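PDB 6TZ0: RNA-dependent RNA Polymerase from Bombyx mori cytoplasmic polyhedrosis virus, which catalyses RNA-templated RNA synthesis inside the viral particle, making plus strands in transcription and complementary minus strands in genome replication. Local coordinates for residues A[28-33]-A[788-793]; A[476-479]-A[485-488]; A[635-640]-A[646-651]. All coordinates share one frame; numbering follows the deposited sequence.

Interaction 1 (A[28-33]-A[788-793]); sequences HLTAKL and CLRRFT
Arg790 reaches across to Thr30 and Ala31, tying helix 20-35, near the N-terminus, to the chain just ahead of strand 791-795, an outermost strand of a three-stranded antiparallel sheet. The arginine makes up more than half of the small buried surface. With CG anti to the backbone N (chi1 -161°) and the chain stretched out as far as NE, its guanidinium is carried away from its own backbone to the helix. There it meets Thr30 at about a right angle: OG1 lies in the guanidinium plane, at the edge formed by NH1. The angle is too poor for a hydrogen bond; the hydroxyl is bonded instead to Ile26 O within its own helix. NE of the arginine is bonded to Leu832 O, which helps to fix the group, and NH2 takes part in a long, weak ion pair with Glu27. The next residue, Arg791, touches Arg147; both belong to a site where ATP has been seen in this protein, though absent here, which places the contact close to that site. Ala31 rests on the flat of the guanidinium, its CB 4.2 Å from Arg790 CZ and lying over the centre of one face.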
# COMPACT_ATOMS: atom_id res chain seq x y z
N HIS A 28 41.41 -11.76 -16.83
CA HIS A 28 41.74 -10.96 -18.01
C HIS A 28 40.57 -10.87 -18.98
O HIS A 28 40.26 -9.78 -19.48
CB HIS A 28 42.97 -11.56 -18.69
CG HIS A 28 43.37 -10.85 -19.95
ND1 HIS A 28 43.94 -9.60 -19.94
CD2 HIS A 28 43.32 -11.24 -21.24
CE1 HIS A 28 44.20 -9.23 -21.18
NE2 HIS A 28 43.83 -10.21 -21.99
N LEU A 29 39.90 -11.99 -19.26
CA LEU A 29 38.83 -11.96 -20.26
C LEU A 29 37.58 -11.25 -19.75
O LEU A 29 36.93 -10.51 -20.50
CB LEU A 29 38.50 -13.37 -20.72
CG LEU A 29 39.57 -13.95 -21.63
CD1 LEU A 29 39.26 -15.38 -21.96
CD2 LEU A 29 39.65 -13.13 -22.90
N THR A 30 37.22 -11.44 -18.48
CA THR A 30 36.08 -10.72 -17.94
C THR A 30 36.39 -9.24 -17.75
O THR A 30 35.48 -8.41 -17.86
CB THR A 30 35.62 -11.36 -16.63
OG1 THR A 30 36.72 -11.41 -15.71
CG2 THR A 30 35.09 -12.77 -16.89
N ALA A 31 37.66 -8.89 -17.51
CA ALA A 31 38.04 -7.48 -17.52
C ALA A 31 37.92 -6.89 -18.93
O ALA A 31 37.49 -5.74 -19.09
CB ALA A 31 39.46 -7.33 -17.00
N LYS A 32 38.30 -7.67 -19.95
CA LYS A 32 38.20 -7.19 -21.32
C LYS A 32 36.75 -7.02 -21.75
O LYS A 32 36.42 -6.13 -22.53
CB LYS A 32 38.95 -8.15 -22.25
CG LYS A 32 39.03 -7.71 -23.70
CD LYS A 32 39.88 -8.68 -24.51
CE LYS A 32 39.82 -8.37 -26.00
NZ LYS A 32 40.43 -7.05 -26.33
N LEU A 33 35.85 -7.86 -21.23
CA LEU A 33 34.44 -7.65 -21.51
C LEU A 33 33.85 -6.51 -20.69
O LEU A 33 32.89 -5.87 -21.13
CB LEU A 33 33.64 -8.93 -21.27
CG LEU A 33 33.87 -10.02 -22.30
CD1 LEU A 33 33.04 -11.23 -21.97
CD2 LEU A 33 33.53 -9.50 -23.68
N CYS A 788 29.32 -7.30 -15.02
CA CYS A 788 28.46 -6.18 -14.63
C CYS A 788 28.90 -5.31 -13.45
O CYS A 788 28.74 -4.10 -13.49
CB CYS A 788 27.03 -6.67 -14.41
SG CYS A 788 26.31 -7.45 -15.86
N LEU A 789 29.42 -5.93 -12.39
CA LEU A 789 29.81 -5.19 -11.19
C LEU A 789 31.31 -4.91 -11.03
O LEU A 789 31.75 -4.50 -9.96
CB LEU A 789 29.29 -5.90 -9.94
CG LEU A 789 27.81 -6.30 -9.94
CD1 LEU A 789 27.52 -7.21 -8.76
CD2 LEU A 789 26.92 -5.07 -9.89
N ARG A 790 32.10 -5.14 -12.07
CA ARG A 790 33.55 -4.97 -11.98
C ARG A 790 34.18 -3.60 -12.24
O ARG A 790 35.39 -3.45 -12.09
CB ARG A 790 34.23 -6.02 -12.85
CG ARG A 790 35.69 -6.26 -12.50
CD ARG A 790 36.18 -7.56 -13.10
NE ARG A 790 37.59 -7.78 -12.83
CZ ARG A 790 38.28 -8.82 -13.27
NH1 ARG A 790 37.67 -9.75 -13.99
NH2 ARG A 790 39.56 -8.94 -12.98
N ARG A 791 33.40 -2.59 -12.61
CA ARG A 791 33.98 -1.28 -12.93
C ARG A 791 33.76 -0.16 -11.91
O ARG A 791 32.64 0.11 -11.49
CB ARG A 791 33.47 -0.79 -14.28
CG ARG A 791 33.94 -1.62 -15.46
CD ARG A 791 33.81 -0.82 -16.74
NE ARG A 791 34.44 0.49 -16.58
CZ ARG A 791 34.70 1.32 -17.59
NH1 ARG A 791 35.27 2.49 -17.36
NH2 ARG A 791 34.39 0.97 -18.83
N PHE A 792 34.86 0.47 -11.51
CA PHE A 792 34.81 1.59 -10.57
C PHE A 792 35.66 2.78 -11.04
O PHE A 792 36.85 2.62 -11.31
CB PHE A 792 35.30 1.11 -9.20
CG PHE A 792 34.95 2.03 -8.07
CD1 PHE A 792 33.63 2.18 -7.67
CD2 PHE A 792 35.93 2.71 -7.38
CE1 PHE A 792 33.30 3.02 -6.62
CE2 PHE A 792 35.61 3.55 -6.33
CZ PHE A 792 34.30 3.70 -5.95
N THR A 793 35.07 3.97 -11.13
CA THR A 793 35.80 5.17 -11.50
C THR A 793 35.79 6.14 -10.33
O THR A 793 34.76 6.33 -9.68
CB THR A 793 35.18 5.83 -12.73
OG1 THR A 793 33.83 6.22 -12.44
CG2 THR A 793 35.19 4.88 -13.91

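Interaction 2 (A[476-479]-A[485-488]); sequences LVER and RQRA
Residues Gln486 to Ala488 run back past the end of strand 474-477 and the residues after it, in the loop leading to strand 489-491. Arg485 leads into this return with its long side chain directed away from the first arm, toward Tyr103 and Ala355. Gln486 turns the other way. Its extended chain brings the amide to Glu478, where Gln486 NE2 donates to Glu478 OE1 over 3.1 Å at 158°. Glu478 has its CG between the backbone N and the carbonyl carbon and bends again at chi2, which folds the carboxylate back. The amide nitrogen arrives from well above the carboxylate plane, 60° out of it. NE2 also has a weak bond to Thr347 O. In the backbone, Arg479 N makes a weak hydrogen bond to Gln486 O at 3.3 Å. The side chain of Arg487 runs alongside that of Arg479, both extended and pointing the same way. Their CD atoms are 4.1 Å apart, Arg479 CD sitting at the edge of the Arg487 guanidinium, while the two guanidinium planes are nearly perpendicular, 78° apart. Ala488 completes the return, its CB packed 3.7 Å from Leu476 CD2; next to it Ile489 and Val477 pair through their backbones. This is a beta-hairpin with an arginine-rich loop, consistent with motif F of the fingers in viral RNA polymerases; it borders the UTP site, for Arg485 has been seen to bind UTP in this protein, though none is bound here.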
# COMPACT_ATOMS: atom_id res chain seq x y z
N LEU A 476 -2.24 9.91 -7.33
CA LEU A 476 -2.07 8.65 -8.03
C LEU A 476 -0.59 8.44 -8.32
O LEU A 476 0.10 9.36 -8.78
CB LEU A 476 -2.89 8.65 -9.33
CG LEU A 476 -3.11 7.37 -10.14
CD1 LEU A 476 -4.46 7.46 -10.81
CD2 LEU A 476 -2.05 7.16 -11.20
N VAL A 477 -0.10 7.23 -8.07
CA VAL A 477 1.28 6.88 -8.37
C VAL A 477 1.31 5.44 -8.88
O VAL A 477 0.59 4.57 -8.38
CB VAL A 477 2.20 7.12 -7.14
CG1 VAL A 477 1.74 6.33 -5.92
CG2 VAL A 477 3.66 6.81 -7.46
N GLU A 478 2.10 5.21 -9.92
CA GLU A 478 2.04 3.95 -10.63
C GLU A 478 3.01 2.93 -10.04
O GLU A 478 3.74 3.21 -9.08
CB GLU A 478 2.26 4.20 -12.12
CG GLU A 478 3.52 4.97 -12.45
CD GLU A 478 4.70 4.06 -12.65
OE1 GLU A 478 4.44 2.87 -12.87
OE2 GLU A 478 5.86 4.53 -12.58
N ARG A 479 3.04 1.73 -10.62
CA ARG A 479 3.80 0.62 -10.08
C ARG A 479 4.34 -0.21 -11.25
O ARG A 479 3.87 -0.10 -12.38
CB ARG A 479 2.92 -0.23 -9.14
CG ARG A 479 3.62 -1.28 -8.30
CD ARG A 479 2.69 -2.01 -7.36
NE ARG A 479 3.37 -3.12 -6.70
CZ ARG A 479 4.11 -3.00 -5.60
NH1 ARG A 479 4.26 -1.81 -5.03
NH2 ARG A 479 4.70 -4.06 -5.08
N ARG A 485 -0.19 -6.11 -15.00
CA ARG A 485 -0.43 -4.76 -15.49
C ARG A 485 0.22 -3.72 -14.57
O ARG A 485 0.95 -4.03 -13.63
CB ARG A 485 -1.93 -4.51 -15.62
CG ARG A 485 -2.60 -5.36 -16.67
CD ARG A 485 -4.10 -5.12 -16.68
NE ARG A 485 -4.70 -5.56 -15.42
CZ ARG A 485 -5.97 -5.39 -15.09
NH1 ARG A 485 -6.81 -4.80 -15.93
NH2 ARG A 485 -6.41 -5.82 -13.91
N GLN A 486 -0.05 -2.44 -14.85
CA GLN A 486 0.76 -1.39 -14.25
C GLN A 486 0.32 -1.04 -12.82
O GLN A 486 1.17 -0.66 -12.02
CB GLN A 486 0.77 -0.15 -15.14
CG GLN A 486 1.88 0.83 -14.80
CD GLN A 486 1.95 2.01 -15.74
OE1 GLN A 486 1.13 2.16 -16.63
NE2 GLN A 486 2.95 2.86 -15.54
N ARG A 487 -0.97 -1.19 -12.49
CA ARG A 487 -1.48 -1.18 -11.11
C ARG A 487 -1.20 0.16 -10.40
O ARG A 487 -0.30 0.29 -9.57
CB ARG A 487 -0.92 -2.38 -10.33
CG ARG A 487 -1.47 -2.60 -8.92
CD ARG A 487 -0.86 -3.85 -8.31
NE ARG A 487 -1.20 -4.00 -6.90
CZ ARG A 487 -2.32 -4.57 -6.46
NH1 ARG A 487 -2.54 -4.67 -5.15
NH2 ARG A 487 -3.21 -5.03 -7.31
N ALA A 488 -1.92 1.18 -10.85
CA ALA A 488 -1.85 2.50 -10.22
C ALA A 488 -2.35 2.46 -8.78
O ALA A 488 -3.50 2.12 -8.52
CB ALA A 488 -2.68 3.50 -11.03

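Interaction 3 (A[635-640]-A[646-651]); sequences GTYPSG and THHTVL
Tyr637 presents one ring face to two consecutive histidines, which meet it in different ways. His647 lies nearly flat against it in a face-to-face stack, with centroids 4.8 Å apart and planes at 24°. The overlap is offset: the outer, hydroxyl-bearing part of the tyrosine covers the imidazole, CE1 standing over its centre, and Tyr637 OH comes within 3.7 Å of His647 CB. His648 instead turns its edge to the same tyrosine face in a T-shaped pair, the planes at 68° and the centroids 5.3 Å apart; its leading atom, NE2, is 4.0 Å from Tyr637 CD2. The two imidazoles part at their first torsions, CG of His647 being anti to the backbone N and CG of His648 anti to the carbonyl carbon. The sequence Ser639-Gly640 followed by helix 644-665 is consistent with motif B of the polymerase palm, a loop and the long helix after it, and the three rings form an aromatic cluster joining that loop to the first turn or so of the helix. Pro638 CD lies over the far face of Tyr637, 3.5 Å above the ring plane and offset toward the rim, so the phenol is held between its own neighbour and the histidines. Its hydroxyl has a weak hydrogen bond to Asp643, and His647 in turn makes an edge-to-face pair with Tyr563 of helix 557-573. NE2 of His648 also forms a weak hydrogen bond with OD1 of Asp552, a residue that has been seen to bind UTP.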
# COMPACT_ATOMS: atom_id res chain seq x y z
N GLY A 635 -16.12 4.91 -6.96
CA GLY A 635 -16.62 3.58 -6.68
C GLY A 635 -15.57 2.51 -6.88
O GLY A 635 -15.88 1.37 -7.22
N THR A 636 -14.31 2.89 -6.70
CA THR A 636 -13.19 1.97 -6.69
C THR A 636 -12.86 1.76 -5.21
O THR A 636 -13.64 2.15 -4.34
CB THR A 636 -12.06 2.58 -7.54
OG1 THR A 636 -12.64 3.14 -8.72
CG2 THR A 636 -11.07 1.53 -8.04
N TYR A 637 -11.75 1.12 -4.90
CA TYR A 637 -11.25 1.14 -3.55
C TYR A 637 -9.82 1.66 -3.58
O TYR A 637 -9.02 1.19 -4.41
CB TYR A 637 -11.30 -0.25 -2.91
CG TYR A 637 -11.23 -0.18 -1.41
CD1 TYR A 637 -12.35 0.17 -0.67
CD2 TYR A 637 -10.04 -0.42 -0.74
CE1 TYR A 637 -12.29 0.25 0.69
CE2 TYR A 637 -9.98 -0.33 0.63
CZ TYR A 637 -11.10 0.00 1.34
OH TYR A 637 -11.04 0.09 2.70
N PRO A 638 -9.46 2.63 -2.73
CA PRO A 638 -8.24 3.42 -2.99
C PRO A 638 -6.94 2.65 -2.85
O PRO A 638 -5.98 2.96 -3.58
CB PRO A 638 -8.34 4.54 -1.94
CG PRO A 638 -9.78 4.61 -1.58
CD PRO A 638 -10.27 3.20 -1.65
N SER A 639 -6.86 1.72 -1.91
CA SER A 639 -5.79 0.73 -1.75
C SER A 639 -4.43 1.31 -1.35
O SER A 639 -3.47 0.56 -1.15
CB SER A 639 -5.65 -0.13 -3.01
OG SER A 639 -4.63 -1.10 -2.85
N GLY A 640 -4.35 2.63 -1.19
CA GLY A 640 -3.22 3.26 -0.54
C GLY A 640 -3.67 3.75 0.81
O GLY A 640 -3.19 4.75 1.35
N THR A 646 -7.42 -5.31 5.21
CA THR A 646 -8.35 -5.79 6.21
C THR A 646 -9.79 -5.75 5.72
O THR A 646 -10.57 -6.63 6.10
CB THR A 646 -8.25 -4.98 7.50
OG1 THR A 646 -8.64 -3.63 7.25
CG2 THR A 646 -6.83 -4.99 8.02
N HIS A 647 -10.13 -4.78 4.88
CA HIS A 647 -11.48 -4.70 4.33
C HIS A 647 -11.82 -5.94 3.51
O HIS A 647 -12.84 -6.60 3.75
CB HIS A 647 -11.63 -3.46 3.47
CG HIS A 647 -12.98 -3.33 2.83
ND1 HIS A 647 -13.28 -3.89 1.61
CD2 HIS A 647 -14.10 -2.69 3.23
CE1 HIS A 647 -14.53 -3.62 1.30
NE2 HIS A 647 -15.05 -2.89 2.26
N HIS A 648 -10.96 -6.28 2.54
CA HIS A 648 -11.23 -7.42 1.68
C HIS A 648 -11.15 -8.73 2.44
O HIS A 648 -11.96 -9.63 2.21
CB HIS A 648 -10.27 -7.42 0.50
CG HIS A 648 -10.32 -6.18 -0.33
ND1 HIS A 648 -11.43 -5.80 -1.04
CD2 HIS A 648 -9.37 -5.25 -0.60
CE1 HIS A 648 -11.18 -4.68 -1.69
NE2 HIS A 648 -9.94 -4.32 -1.43
N THR A 649 -10.23 -8.81 3.42
CA THR A 649 -10.11 -10.03 4.22
C THR A 649 -11.36 -10.26 5.07
O THR A 649 -11.92 -11.37 5.08
CB THR A 649 -8.88 -9.93 5.11
OG1 THR A 649 -7.72 -9.73 4.30
CG2 THR A 649 -8.71 -11.21 5.89
N VAL A 650 -11.81 -9.22 5.78
CA VAL A 650 -13.00 -9.32 6.63
C VAL A 650 -14.24 -9.62 5.80
O VAL A 650 -15.03 -10.50 6.15
CB VAL A 650 -13.15 -8.03 7.47
CG1 VAL A 650 -14.52 -7.95 8.08
CG2 VAL A 650 -12.13 -8.01 8.58
N LEU A 651 -14.39 -8.93 4.67
CA LEU A 651 -15.58 -9.11 3.84
C LEU A 651 -15.65 -10.51 3.23
O LEU A 651 -16.72 -11.13 3.20
CB LEU A 651 -15.61 -8.03 2.76
CG LEU A 651 -16.81 -7.88 1.82
CD1 LEU A 651 -17.02 -6.43 1.55
CD2 LEU A 651 -16.58 -8.57 0.50

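How the interactions relate
Interactions 2 and 3 are neighbours in the polymerase domain: their centres are about 16 Å apart and their nearest atoms about 5 Å, without touching. They converge on the same acidic residues. The side chains of Arg487 and His648 lie about 5 Å and 3 Å, respectively, from that of Asp552, and each is about 6 Å from that of Asp680, which has been seen to bind magnesium; neither UTP nor magnesium is bound here. Interaction 1 is remote, its centre about 36 Å from that of interaction 2 and about 49 Å from that of interaction 3, and adjoins the separate ATP site containing Arg791. Along the chain it encloses both others, since 28-33 precedes and 788-793 follows them.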